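Local atomic coordinates of protein-S-isoprenylcysteine O-methyltransferase (Tribolium castaneum, PDB entry 5V7P), a protein that catalyses, in the endoplasmic reticulum membrane, the post-translational methylation of isoprenylated C-terminal cysteine residues of proteins, using S-adenosyl-L-methionine as methyl donor. Residues G93-V98 and G221-L226; G214-S219 and A234-S239; A238-F243 and T271-I276. All coordinates share one frame; numbering follows the deposited sequence. Where two conformers were deposited one is given.

Interaction 1: residues G93-V98 and G221-L226; sequences GGYMSV and GTQIIL. With MPG ([(Z)-octadec-9-enyl] (2R)-2,3-bis(oxidanyl)propanoate), chain B.
Leu226 CD2 covers one face of the Tyr95 ring, 3.9 Å from its centroid and 15° off the ring normal, which meets the criterion for a CH-pi contact. The second branch of the same leucine, CD1, presses on Tyr95 CB at 3.4 Å. With CG anti to the backbone N (chi1 157°), the tyrosine ring extends across the gap to this leucine. Ile225 adds to this apolar contact, its CG2 lying 4.0 Å from Tyr95 CB, and Val98 CG2 meets Ile225 CD1 tip to tip at the same separation.

Polar contacts gather round a lipid-like molecule, MPG of chain B. Tyr95 OH is hydrogen-bonded to its O3 at 2.9 Å and also to Trp139 NE1, so the buried hydroxyl has two partners. Gln223 NE2 donates to Thr222 OG1 at 3.3 Å; that threonine oxygen also bonds Ser219 O, and Gln223 OE1 pairs with Asn228. Replacing Tyr95 with an alanine would probably leave Leu226 CD2 without its aromatic face and MPG O3 without the nearer of its hydroxyl partners.

The short helical segments 93-98 and 221-225, on helices 90-113 and 210-225, run nearly antiparallel (158°), their axes 9.5 Å apart at closest approach. Helix 156-180 packs against Val98, Thr222 and Ile225, helix 129-148 against Tyr95 and Leu226, and helix 231-258 against Gln223.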
loop_
_atom_site.group_PDB
_atom_site.type_symbol
_atom_site.label_atom_id
_atom_site.label_comp_id
_atom_site.label_asym_id
_atom_site.label_seq_id
_atom_site.Cartn_x
_atom_site.Cartn_y
_atom_site.Cartn_z
ATOM N N GLY A 93 -4.091 20.151 8.982
ATOM C CA GLY A 93 -4.546 19.313 10.080
ATOM C C GLY A 93 -5.517 18.237 9.632
ATOM O O GLY A 93 -5.400 17.077 10.033
ATOM N N GLY A 94 -6.492 18.607 8.800
ATOM C CA GLY A 94 -7.431 17.618 8.297
ATOM C C GLY A 94 -6.758 16.571 7.434
ATOM O O GLY A 94 -7.143 15.399 7.446
ATOM N N TYR A 95 -5.740 16.977 6.674
ATOM C CA TYR A 95 -4.982 16.025 5.870
ATOM C C TYR A 95 -4.267 15.010 6.754
ATOM O O TYR A 95 -4.302 13.803 6.488
ATOM C CB TYR A 95 -3.987 16.779 4.987
ATOM C CG TYR A 95 -2.811 15.949 4.528
ATOM C CD1 TYR A 95 -2.903 15.146 3.402
ATOM C CD2 TYR A 95 -1.604 15.976 5.217
ATOM C CE1 TYR A 95 -1.829 14.387 2.977
ATOM C CE2 TYR A 95 -0.524 15.219 4.799
ATOM C CZ TYR A 95 -0.643 14.426 3.678
ATOM O OH TYR A 95 0.425 13.669 3.251
ATOM N N MET A 96 -3.608 15.485 7.813
ATOM C CA MET A 96 -2.932 14.574 8.730
ATOM C C MET A 96 -3.900 13.549 9.304
ATOM O O MET A 96 -3.583 12.356 9.378
ATOM C CB MET A 96 -2.272 15.361 9.861
ATOM C CG MET A 96 -1.089 16.203 9.427
ATOM S SD MET A 96 -0.547 17.347 10.712
ATOM C CE MET A 96 -0.353 16.253 12.117
ATOM N N SER A 97 -5.088 13.994 9.716
ATOM C CA SER A 97 -6.048 13.084 10.332
ATOM C C SER A 97 -6.556 12.052 9.331
ATOM O O SER A 97 -6.668 10.865 9.660
ATOM C CB SER A 97 -7.208 13.880 10.924
ATOM O OG SER A 97 -6.738 14.809 11.884
ATOM N N VAL A 98 -6.876 12.487 8.110
ATOM C CA VAL A 98 -7.304 11.556 7.068
ATOM C C VAL A 98 -6.239 10.492 6.840
ATOM O O VAL A 98 -6.545 9.303 6.693
ATOM C CB VAL A 98 -7.626 12.329 5.775
ATOM C CG1 VAL A 98 -7.670 11.405 4.559
ATOM C CG2 VAL A 98 -8.955 13.061 5.918
ATOM N N GLY A 221 -7.912 12.673 -3.451
ATOM C CA GLY A 221 -8.612 13.503 -2.486
ATOM C C GLY A 221 -7.679 14.171 -1.495
ATOM O O GLY A 221 -7.862 15.341 -1.150
ATOM N N THR A 222 -6.665 13.440 -1.024
ATOM C CA THR A 222 -5.739 14.005 -0.047
ATOM C C THR A 222 -5.131 15.305 -0.556
ATOM O O THR A 222 -4.969 16.265 0.206
ATOM C CB THR A 222 -4.632 13.004 0.287
ATOM O OG1 THR A 222 -3.861 12.723 -0.885
ATOM C CG2 THR A 222 -5.217 11.707 0.842
ATOM N N GLN A 223 -4.793 15.356 -1.844
ATOM C CA GLN A 223 -4.200 16.558 -2.415
ATOM C C GLN A 223 -5.231 17.633 -2.719
ATOM O O GLN A 223 -4.871 18.812 -2.801
ATOM C CB GLN A 223 -3.420 16.198 -3.682
ATOM C CG GLN A 223 -2.299 15.208 -3.426
ATOM C CD GLN A 223 -1.412 15.637 -2.275
ATOM O OE1 GLN A 223 -0.791 16.697 -2.321
ATOM N NE2 GLN A 223 -1.372 14.828 -1.221
ATOM N N ILE A 224 -6.500 17.260 -2.885
ATOM C CA ILE A 224 -7.550 18.269 -2.943
ATOM C C ILE A 224 -7.739 18.901 -1.571
ATOM O O ILE A 224 -7.961 20.113 -1.453
ATOM C CB ILE A 224 -8.859 17.658 -3.477
ATOM C CG1 ILE A 224 -8.632 17.096 -4.886
ATOM C CG2 ILE A 224 -9.974 18.707 -3.474
ATOM C CD1 ILE A 224 -9.858 16.473 -5.531
ATOM N N ILE A 225 -7.647 18.095 -0.511
ATOM C CA ILE A 225 -7.665 18.649 0.840
ATOM C C ILE A 225 -6.616 19.743 0.956
ATOM O O ILE A 225 -6.908 20.873 1.358
ATOM C CB ILE A 225 -7.439 17.540 1.885
ATOM C CG1 ILE A 225 -8.548 16.490 1.791
ATOM C CG2 ILE A 225 -7.372 18.132 3.297
ATOM C CD1 ILE A 225 -8.358 15.294 2.707
ATOM N N LEU A 226 -5.379 19.422 0.570
ATOM C CA LEU A 226 -4.256 20.345 0.668
ATOM C C LEU A 226 -4.329 21.490 -0.335
ATOM O O LEU A 226 -3.555 22.446 -0.208
ATOM C CB LEU A 226 -2.945 19.570 0.470
ATOM C CG LEU A 226 -2.037 19.243 1.661
ATOM C CD1 LEU A 226 -2.772 19.188 2.991
ATOM C CD2 LEU A 226 -1.336 17.917 1.409
HETATM C C2 MPG B . 1.767 9.459 -3.481
HETATM C C3 MPG B . 0.482 9.309 -4.286
HETATM C C4 MPG B . 0.166 7.841 -4.558
HETATM C C5 MPG B . -1.239 7.734 -5.107
HETATM C C6 MPG B . -1.497 6.296 -5.526
HETATM C C7 MPG B . -1.485 5.325 -4.348
HETATM C C8 MPG B . -0.848 4.039 -4.842
HETATM C C9 MPG B . -1.176 2.915 -3.863
HETATM C C10 MPG B . -0.278 2.321 -3.112
HETATM C C11 MPG B . 1.209 2.680 -3.131
HETATM C C12 MPG B . 1.806 2.411 -1.759
HETATM C C13 MPG B . 1.866 0.913 -1.485
HETATM C C14 MPG B . 1.956 0.711 0.020
HETATM C C15 MPG B . 2.270 -0.750 0.335
HETATM C C16 MPG B . 3.466 -0.844 1.279
HETATM O O1 MPG B . 1.104 9.796 -1.228
HETATM C C1 MPG B . 1.647 8.846 -2.086
HETATM C CXD MPG B . -0.671 10.269 0.481
HETATM O O2 MPG B . -1.944 10.813 0.285
HETATM C C21 MPG B . 0.301 11.395 0.864
HETATM O O3 MPG B . -0.308 12.641 0.673
HETATM O O4 MPG B . -0.951 8.886 -1.404
HETATM C CX3 MPG B . -0.207 9.584 -0.798
#

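Interaction 2: residues G214-S219 and A234-S239; sequences GWFYWS and AYTLAS. With MPG ([(Z)-octadec-9-enyl] (2R)-2,3-bis(oxidanyl)propanoate), chain B; MPG ([(Z)-octadec-9-enyl] (2R)-2,3-bis(oxidanyl)propanoate), chain V; D10 (decane), chain G.
Phe216 turns its ring edge to the helix opposite: Ser239 OG lies near the ring plane, 2.9 Å from Phe216 CD1, and Thr236 O is 3.6 Å from CE1 at the same rim. Another part of the edge meets C8 of the MPG of chain V, in plane. The Tyr235 ring offers its edge to Ser219 O, 3.7 Å from Tyr235 CD2, while one face carries C3 of the MPG of chain B, offset toward the rim. Trp215 likewise lays one face against C9 of that lipid, and Tyr217 has Phe216 CD2 over the centre of a face.

Between the rings, two serines face each other. Ser239 OG, anti to its own amide nitrogen (chi1 -178°), points across the interface and donates a weak hydrogen bond to Ser219 OG at 3.5 Å. Ser219 OG in turn donates to Phe216 O at 2.7 Å, one turn back on its helix, with the donor tilted 33° from the carbonyl plane. The small Ser239 is consistent with the near approach of its CA to Phe216 CA, 6.1 Å. Tyr235 OH is bonded to Ala134 O and accepts a weak bond from O3 of the chain B lipid.

The segments 214-219 and 234-239 cross at 160°, in the parts of helices 210-225 and 231-258 inferred to span the membrane; a short connection makes these helices an antiparallel hairpin of the ICMT family region. Chain B MPG contacts Trp215, Ser219, Tyr235 and Ser239, so the hairpin lines the pocket this molecule occupies.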
loop_
_atom_site.group_PDB
_atom_site.type_symbol
_atom_site.label_atom_id
_atom_site.label_comp_id
_atom_site.label_asym_id
_atom_site.label_seq_id
_atom_site.Cartn_x
_atom_site.Cartn_y
_atom_site.Cartn_z
ATOM N N GLY A 214 -11.560 2.998 -4.547
ATOM C CA GLY A 214 -11.536 3.827 -3.353
ATOM C C GLY A 214 -10.157 4.391 -3.072
ATOM O O GLY A 214 -10.008 5.576 -2.770
ATOM N N TRP A 215 -9.128 3.550 -3.183
ATOM C CA TRP A 215 -7.762 4.016 -2.974
ATOM C C TRP A 215 -7.384 5.075 -4.002
ATOM O O TRP A 215 -6.766 6.090 -3.660
ATOM C CB TRP A 215 -6.802 2.828 -3.041
ATOM C CG TRP A 215 -5.488 3.058 -2.365
ATOM C CD1 TRP A 215 -4.879 4.258 -2.139
ATOM C CD2 TRP A 215 -4.620 2.059 -1.819
ATOM N NE1 TRP A 215 -3.685 4.066 -1.489
ATOM C CE2 TRP A 215 -3.503 2.724 -1.281
ATOM C CE3 TRP A 215 -4.679 0.663 -1.736
ATOM C CZ2 TRP A 215 -2.453 2.045 -0.666
ATOM C CZ3 TRP A 215 -3.637 -0.009 -1.127
ATOM C CH2 TRP A 215 -2.538 0.681 -0.601
ATOM N N PHE A 216 -7.761 4.859 -5.265
ATOM C CA PHE A 216 -7.419 5.795 -6.332
ATOM C C PHE A 216 -7.957 7.189 -6.038
ATOM O O PHE A 216 -7.208 8.174 -6.048
ATOM C CB PHE A 216 -7.964 5.268 -7.663
ATOM C CG PHE A 216 -7.739 6.194 -8.829
ATOM C CD1 PHE A 216 -6.463 6.423 -9.315
ATOM C CD2 PHE A 216 -8.806 6.817 -9.453
ATOM C CE1 PHE A 216 -6.252 7.266 -10.388
ATOM C CE2 PHE A 216 -8.601 7.662 -10.529
ATOM C CZ PHE A 216 -7.322 7.885 -10.998
ATOM N N TYR A 217 -9.260 7.295 -5.772
ATOM C CA TYR A 217 -9.852 8.608 -5.540
ATOM C C TYR A 217 -9.460 9.175 -4.184
ATOM O O TYR A 217 -9.280 10.390 -4.054
ATOM C CB TYR A 217 -11.371 8.527 -5.672
ATOM C CG TYR A 217 -11.813 8.420 -7.110
ATOM C CD1 TYR A 217 -11.655 9.490 -7.980
ATOM C CD2 TYR A 217 -12.371 7.252 -7.602
ATOM C CE1 TYR A 217 -12.045 9.401 -9.299
ATOM C CE2 TYR A 217 -12.766 7.153 -8.922
ATOM C CZ TYR A 217 -12.600 8.232 -9.764
ATOM O OH TYR A 217 -12.989 8.149 -11.080
ATOM N N TRP A 218 -9.316 8.321 -3.170
ATOM C CA TRP A 218 -8.840 8.791 -1.874
ATOM C C TRP A 218 -7.500 9.498 -2.016
ATOM O O TRP A 218 -7.303 10.595 -1.480
ATOM C CB TRP A 218 -8.730 7.620 -0.899
ATOM C CG TRP A 218 -8.151 8.001 0.430
ATOM C CD1 TRP A 218 -8.835 8.439 1.524
ATOM C CD2 TRP A 218 -6.767 7.973 0.807
ATOM N NE1 TRP A 218 -7.966 8.687 2.559
ATOM C CE2 TRP A 218 -6.691 8.409 2.144
ATOM C CE3 TRP A 218 -5.587 7.619 0.145
ATOM C CZ2 TRP A 218 -5.483 8.502 2.832
ATOM C CZ3 TRP A 218 -4.388 7.712 0.831
ATOM C CH2 TRP A 218 -4.346 8.151 2.160
ATOM N N SER A 219 -6.566 8.889 -2.748
ATOM C CA SER A 219 -5.237 9.477 -2.872
ATOM C C SER A 219 -5.298 10.839 -3.550
ATOM O O SER A 219 -4.626 11.785 -3.122
ATOM C CB SER A 219 -4.315 8.540 -3.647
ATOM O OG SER A 219 -4.756 8.358 -4.986
ATOM N N ALA A 234 -0.146 15.101 -10.470
ATOM C CA ALA A 234 0.929 14.129 -10.297
ATOM C C ALA A 234 0.430 12.893 -9.559
ATOM O O ALA A 234 0.700 11.758 -9.968
ATOM C CB ALA A 234 2.096 14.772 -9.550
ATOM N N TYR A 235 -0.306 13.096 -8.462
ATOM C CA TYR A 235 -0.874 11.969 -7.728
ATOM C C TYR A 235 -1.851 11.183 -8.593
ATOM O O TYR A 235 -1.867 9.946 -8.559
ATOM C CB TYR A 235 -1.568 12.468 -6.460
ATOM C CG TYR A 235 -0.647 12.630 -5.271
ATOM C CD1 TYR A 235 0.594 13.242 -5.400
ATOM C CD2 TYR A 235 -1.026 12.182 -4.014
ATOM C CE1 TYR A 235 1.435 13.388 -4.311
ATOM C CE2 TYR A 235 -0.196 12.325 -2.921
ATOM C CZ TYR A 235 1.033 12.929 -3.074
ATOM O OH TYR A 235 1.862 13.070 -1.983
ATOM N N THR A 236 -2.679 11.882 -9.374
ATOM C CA THR A 236 -3.657 11.202 -10.218
ATOM C C THR A 236 -2.970 10.270 -11.209
ATOM O O THR A 236 -3.379 9.116 -11.385
ATOM C CB THR A 236 -4.510 12.235 -10.963
ATOM O OG1 THR A 236 -5.169 13.093 -10.020
ATOM C CG2 THR A 236 -5.561 11.554 -11.839
ATOM N N LEU A 237 -1.920 10.759 -11.865
ATOM C CA LEU A 237 -1.229 9.976 -12.887
ATOM C C LEU A 237 -0.447 8.830 -12.259
ATOM O O LEU A 237 -0.522 7.682 -12.714
ATOM C CB LEU A 237 -0.290 10.890 -13.680
ATOM C CG LEU A 237 0.217 10.475 -15.066
ATOM C CD1 LEU A 237 1.426 11.330 -15.428
ATOM C CD2 LEU A 237 0.565 8.999 -15.161
ATOM N N ALA A 238 0.322 9.128 -11.213
ATOM C CA ALA A 238 1.086 8.083 -10.541
ATOM C C ALA A 238 0.158 7.001 -10.008
ATOM O O ALA A 238 0.406 5.804 -10.194
ATOM C CB ALA A 238 1.916 8.688 -9.410
ATOM N N SER A 239 -0.919 7.413 -9.336
ATOM C CA SER A 239 -1.926 6.458 -8.883
ATOM C C SER A 239 -2.459 5.631 -10.045
ATOM O O SER A 239 -2.562 4.402 -9.952
ATOM C CB SER A 239 -3.076 7.202 -8.197
ATOM O OG SER A 239 -4.058 6.314 -7.687
HETATM C C2 MPG B . 1.767 9.459 -3.481
HETATM C C3 MPG B . 0.482 9.309 -4.286
HETATM C C4 MPG B . 0.166 7.841 -4.558
HETATM C C5 MPG B . -1.239 7.734 -5.107
HETATM C C6 MPG B . -1.497 6.296 -5.526
HETATM C C7 MPG B . -1.485 5.325 -4.348
HETATM C C8 MPG B . -0.848 4.039 -4.842
HETATM C C9 MPG B . -1.176 2.915 -3.863
HETATM C C10 MPG B . -0.278 2.321 -3.112
HETATM C C11 MPG B . 1.209 2.680 -3.131
HETATM C C12 MPG B . 1.806 2.411 -1.759
HETATM C C13 MPG B . 1.866 0.913 -1.485
HETATM C C14 MPG B . 1.956 0.711 0.020
HETATM C C15 MPG B . 2.270 -0.750 0.335
HETATM C C16 MPG B . 3.466 -0.844 1.279
HETATM O O1 MPG B . 1.104 9.796 -1.228
HETATM C C1 MPG B . 1.647 8.846 -2.086
HETATM C CXD MPG B . -0.671 10.269 0.481
HETATM O O2 MPG B . -1.944 10.813 0.285
HETATM C C21 MPG B . 0.301 11.395 0.864
HETATM O O3 MPG B . -0.308 12.641 0.673
HETATM O O4 MPG B . -0.951 8.886 -1.404
HETATM C CX3 MPG B . -0.207 9.584 -0.798
HETATM C C2 MPG V . -3.729 8.028 -18.780
HETATM C C3 MPG V . -4.816 9.008 -18.348
HETATM C C4 MPG V . -5.292 8.665 -16.938
HETATM C C5 MPG V . -6.214 9.780 -16.449
HETATM C C6 MPG V . -6.982 9.313 -15.216
HETATM C C7 MPG V . -8.043 10.353 -14.859
HETATM C C8 MPG V . -8.855 9.868 -13.663
HETATM C C9 MPG V . -10.138 10.694 -13.563
HETATM C C10 MPG V . -10.420 11.519 -12.572
HETATM C C11 MPG V . -9.496 11.754 -11.376
HETATM C C12 MPG V . -9.688 13.181 -10.865
HETATM O O1 MPG V . -3.201 6.756 -20.724
HETATM C C1 MPG V . -3.557 8.042 -20.300
HETATM C CXD MPG V . -2.918 5.282 -22.765
HETATM O O2 MPG V . -1.874 5.200 -23.695
HETATM C C21 MPG V . -4.254 5.097 -23.480
HETATM O O3 MPG V . -5.286 5.606 -22.679
HETATM O O4 MPG V . -2.640 7.621 -22.715
HETATM C CX3 MPG V . -2.900 6.650 -22.087
HETATM C C1 D10 G . -13.151 -1.365 -17.710
HETATM C C2 D10 G . -13.498 0.119 -17.727
HETATM C C3 D10 G . -13.984 0.534 -16.341
HETATM C C4 D10 G . -13.970 2.056 -16.225
HETATM C C5 D10 G . -15.051 2.484 -15.238
HETATM C C6 D10 G . -14.874 3.958 -14.884
HETATM C C7 D10 G . -16.223 4.543 -14.471
HETATM C C8 D10 G . -16.012 5.640 -13.429
HETATM C C9 D10 G . -16.103 5.034 -12.032
HETATM C C10 D10 G . -15.202 5.814 -11.078
#

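Interaction 3: residues A238-F243 and T271-I276. With D10 (decane), chain G; MPG ([(Z)-octadec-9-enyl] (2R)-2,3-bis(oxidanyl)propanoate), chain V; MPG ([(Z)-octadec-9-enyl] (2R)-2,3-bis(oxidanyl)propanoate), chain B.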
loop_
_atom_site.group_PDB
_atom_site.type_symbol
_atom_site.label_atom_id
_atom_site.label_comp_id
_atom_site.label_asym_id
_atom_site.label_seq_id
_atom_site.Cartn_x
_atom_site.Cartn_y
_atom_site.Cartn_z
ATOM N N ALA A 238 0.322 9.128 -11.213
ATOM C CA ALA A 238 1.086 8.083 -10.541
ATOM C C ALA A 238 0.158 7.001 -10.008
ATOM O O ALA A 238 0.406 5.804 -10.194
ATOM C CB ALA A 238 1.916 8.688 -9.410
ATOM N N SER A 239 -0.919 7.413 -9.336
ATOM C CA SER A 239 -1.926 6.458 -8.883
ATOM C C SER A 239 -2.459 5.631 -10.045
ATOM O O SER A 239 -2.562 4.402 -9.952
ATOM C CB SER A 239 -3.076 7.202 -8.197
ATOM O OG SER A 239 -4.058 6.314 -7.687
ATOM N N TRP A 240 -2.795 6.293 -11.153
ATOM C CA TRP A 240 -3.446 5.616 -12.268
ATOM C C TRP A 240 -2.543 4.549 -12.877
ATOM O O TRP A 240 -2.977 3.415 -13.116
ATOM C CB TRP A 240 -3.853 6.643 -13.324
ATOM C CG TRP A 240 -4.541 6.051 -14.509
ATOM C CD1 TRP A 240 -5.878 5.824 -14.651
ATOM C CD2 TRP A 240 -3.927 5.611 -15.725
ATOM N NE1 TRP A 240 -6.135 5.268 -15.881
ATOM C CE2 TRP A 240 -4.953 5.126 -16.560
ATOM C CE3 TRP A 240 -2.608 5.580 -16.189
ATOM C CZ2 TRP A 240 -4.702 4.615 -17.831
ATOM C CZ3 TRP A 240 -2.361 5.074 -17.450
ATOM C CH2 TRP A 240 -3.402 4.597 -18.258
ATOM N N MET A 241 -1.280 4.892 -13.145
ATOM C CA MET A 241 -0.388 3.934 -13.788
ATOM C C MET A 241 -0.069 2.758 -12.874
ATOM O O MET A 241 0.119 1.636 -13.358
ATOM C CB MET A 241 0.902 4.623 -14.240
ATOM C CG MET A 241 1.873 5.015 -13.121
ATOM S SD MET A 241 3.535 5.336 -13.744
ATOM C CE MET A 241 4.024 3.708 -14.310
ATOM N N PHE A 242 -0.008 2.985 -11.561
ATOM C CA PHE A 242 0.279 1.888 -10.644
ATOM C C PHE A 242 -0.850 0.866 -10.643
ATOM O O PHE A 242 -0.598 -0.345 -10.658
ATOM C CB PHE A 242 0.518 2.427 -9.235
ATOM C CG PHE A 242 0.757 1.353 -8.210
ATOM C CD1 PHE A 242 1.992 0.728 -8.115
ATOM C CD2 PHE A 242 -0.251 0.969 -7.341
ATOM C CE1 PHE A 242 2.214 -0.259 -7.173
ATOM C CE2 PHE A 242 -0.034 -0.018 -6.397
ATOM C CZ PHE A 242 1.199 -0.633 -6.313
ATOM N N PHE A 243 -2.099 1.329 -10.632
ATOM C CA PHE A 243 -3.229 0.407 -10.616
ATOM C C PHE A 243 -3.470 -0.224 -11.981
ATOM O O PHE A 243 -4.001 -1.337 -12.054
ATOM C CB PHE A 243 -4.489 1.128 -10.126
ATOM C CG PHE A 243 -4.500 1.384 -8.641
ATOM C CD1 PHE A 243 -4.271 0.351 -7.746
ATOM C CD2 PHE A 243 -4.723 2.659 -8.142
ATOM C CE1 PHE A 243 -4.276 0.580 -6.385
ATOM C CE2 PHE A 243 -4.729 2.892 -6.779
ATOM C CZ PHE A 243 -4.503 1.853 -5.900
ATOM N N THR A 271 -13.699 -2.180 -14.481
ATOM C CA THR A 271 -12.716 -2.116 -13.404
ATOM C C THR A 271 -13.103 -1.074 -12.362
ATOM O O THR A 271 -12.926 -1.295 -11.159
ATOM C CB THR A 271 -11.328 -1.809 -13.968
ATOM O OG1 THR A 271 -11.341 -0.534 -14.624
ATOM C CG2 THR A 271 -10.890 -2.889 -14.953
ATOM N N GLY A 272 -13.622 0.068 -12.802
ATOM C CA GLY A 272 -14.000 1.150 -11.916
ATOM C C GLY A 272 -13.094 2.358 -11.986
ATOM O O GLY A 272 -13.472 3.421 -11.480
ATOM N N ILE A 273 -11.920 2.237 -12.589
ATOM C CA ILE A 273 -11.007 3.358 -12.789
ATOM C C ILE A 273 -11.033 3.720 -14.269
ATOM O O ILE A 273 -10.865 2.832 -15.111
ATOM C CB ILE A 273 -9.572 3.025 -12.336
ATOM C CG1 ILE A 273 -9.556 2.769 -10.826
ATOM C CG2 ILE A 273 -8.618 4.170 -12.698
ATOM C CD1 ILE A 273 -8.207 2.359 -10.264
ATOM N N PRO A 274 -11.235 4.988 -14.630
ATOM C CA PRO A 274 -11.335 5.333 -16.054
ATOM C C PRO A 274 -10.075 4.966 -16.826
ATOM O O PRO A 274 -8.952 5.132 -16.342
ATOM C CB PRO A 274 -11.557 6.851 -16.037
ATOM C CG PRO A 274 -12.102 7.144 -14.688
ATOM C CD PRO A 274 -11.452 6.162 -13.767
ATOM N N PHE A 275 -10.280 4.465 -18.046
ATOM C CA PHE A 275 -9.227 4.166 -19.013
ATOM C C PHE A 275 -8.365 2.973 -18.619
ATOM O O PHE A 275 -7.299 2.771 -19.214
ATOM C CB PHE A 275 -8.324 5.381 -19.258
ATOM C CG PHE A 275 -9.058 6.579 -19.780
ATOM C CD1 PHE A 275 -9.246 6.754 -21.141
ATOM C CD2 PHE A 275 -9.564 7.530 -18.913
ATOM C CE1 PHE A 275 -9.924 7.855 -21.625
ATOM C CE2 PHE A 275 -10.244 8.633 -19.390
ATOM C CZ PHE A 275 -10.424 8.795 -20.748
ATOM N N ILE A 276 -8.785 2.179 -17.637
ATOM C CA ILE A 276 -8.112 0.932 -17.285
ATOM C C ILE A 276 -9.043 -0.218 -17.639
ATOM O O ILE A 276 -10.120 -0.361 -17.047
ATOM C CB ILE A 276 -7.722 0.894 -15.801
ATOM C CG1 ILE A 276 -6.697 1.998 -15.505
ATOM C CG2 ILE A 276 -7.169 -0.486 -15.425
ATOM C CD1 ILE A 276 -6.155 2.015 -14.080
HETATM C C1 D10 G . -13.151 -1.365 -17.710
HETATM C C2 D10 G . -13.498 0.119 -17.727
HETATM C C3 D10 G . -13.984 0.534 -16.341
HETATM C C4 D10 G . -13.970 2.056 -16.225
HETATM C C5 D10 G . -15.051 2.484 -15.238
HETATM C C6 D10 G . -14.874 3.958 -14.884
HETATM C C7 D10 G . -16.223 4.543 -14.471
HETATM C C8 D10 G . -16.012 5.640 -13.429
HETATM C C9 D10 G . -16.103 5.034 -12.032
HETATM C C10 D10 G . -15.202 5.814 -11.078
HETATM C C2 MPG V . -3.729 8.028 -18.780
HETATM C C3 MPG V . -4.816 9.008 -18.348
HETATM C C4 MPG V . -5.292 8.665 -16.938
HETATM C C5 MPG V . -6.214 9.780 -16.449
HETATM C C6 MPG V . -6.982 9.313 -15.216
HETATM C C7 MPG V . -8.043 10.353 -14.859
HETATM C C8 MPG V . -8.855 9.868 -13.663
HETATM C C9 MPG V . -10.138 10.694 -13.563
HETATM C C10 MPG V . -10.420 11.519 -12.572
HETATM C C11 MPG V . -9.496 11.754 -11.376
HETATM C C12 MPG V . -9.688 13.181 -10.865
HETATM O O1 MPG V . -3.201 6.756 -20.724
HETATM C C1 MPG V . -3.557 8.042 -20.300
HETATM C CXD MPG V . -2.918 5.282 -22.765
HETATM O O2 MPG V . -1.874 5.200 -23.695
HETATM C C21 MPG V . -4.254 5.097 -23.480
HETATM O O3 MPG V . -5.286 5.606 -22.679
HETATM O O4 MPG V . -2.640 7.621 -22.715
HETATM C CX3 MPG V . -2.900 6.650 -22.087
HETATM C C2 MPG B . 1.767 9.459 -3.481
HETATM C C3 MPG B . 0.482 9.309 -4.286
HETATM C C4 MPG B . 0.166 7.841 -4.558
HETATM C C5 MPG B . -1.239 7.734 -5.107
HETATM C C6 MPG B . -1.497 6.296 -5.526
HETATM C C7 MPG B . -1.485 5.325 -4.348
HETATM C C8 MPG B . -0.848 4.039 -4.842
HETATM C C9 MPG B . -1.176 2.915 -3.863
HETATM C C10 MPG B . -0.278 2.321 -3.112
HETATM C C11 MPG B . 1.209 2.680 -3.131
HETATM C C12 MPG B . 1.806 2.411 -1.759
HETATM C C13 MPG B . 1.866 0.913 -1.485
HETATM C C14 MPG B . 1.956 0.711 0.020
HETATM C C15 MPG B . 2.270 -0.750 0.335
HETATM C C16 MPG B . 3.466 -0.844 1.279
HETATM O O1 MPG B . 1.104 9.796 -1.228
HETATM C C1 MPG B . 1.647 8.846 -2.086
HETATM C CXD MPG B . -0.671 10.269 0.481
HETATM O O2 MPG B . -1.944 10.813 0.285
HETATM C C21 MPG B . 0.301 11.395 0.864
HETATM O O3 MPG B . -0.308 12.641 0.673
HETATM O O4 MPG B . -0.951 8.886 -1.404
HETATM C CX3 MPG B . -0.207 9.584 -0.798
#
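Trp240 donates from NE1 to Pro274 O at 2.9 Å, the N-H...O angle being 154°. The acceptor lies in the indole plane, and the C=O...N angle of 165° shows the carbonyl pointing almost straight at the donor. Both faces of the indole are covered: Ile276 CD1 stands 4.0 Å from the centroid of the five-membered ring in a CH-pi contact, and C4 of the MPG of chain V lies over the opposite face. Ile273 CG2 packs on Trp240 CD1 at 3.7 Å. One helical turn further on, Ile273 CD1 reaches Phe243 CB at 3.9 Å, the two side chains crossing at about a right angle.

The accepting carbonyl belongs to a type II beta turn from Ile273 to Ile276, which follows helix 260-268 and folds back against Trp240 and Phe243 of helix 231-258, near the end of its inferred membrane-spanning part. Its closing bond, Ile276 N to Ile273 O, is weak at 3.3 Å. Thr271 OG1 braces the loop by donating to Ile276 O at 2.7 Å, and backbone hydrogen bonds tie Thr271 to His209. Beyond this shell, decane runs along the outer side of the loop, while the Phe243 ring stacks on Tyr212, a residue of the S-adenosyl-L-methionine site.

Interactions 2 and 3 are neighbours, with centres about 8 Å apart; they share Ala238 and Ser239 on helix 231-258 and touch where Phe216 CE1 lies 3.7 Å from Trp240 N. The centres of interactions 1 and 2 are about 13 Å apart, although the two touch and share helix 210-225; the nearest atoms of interactions 1 and 3 are about 9 Å apart. Along the chain, the segments of interactions 1 and 2 interleave, whereas interaction 3 opens after interaction 1 closes. The series thus runs from helix 90-113, through the hairpin 210-225 and 231-258, to the loop 271-276, inferred to be cytoplasmic. Chain B MPG touches all three, and interaction 3 lies beside Tyr212 of the S-adenosyl-L-methionine site.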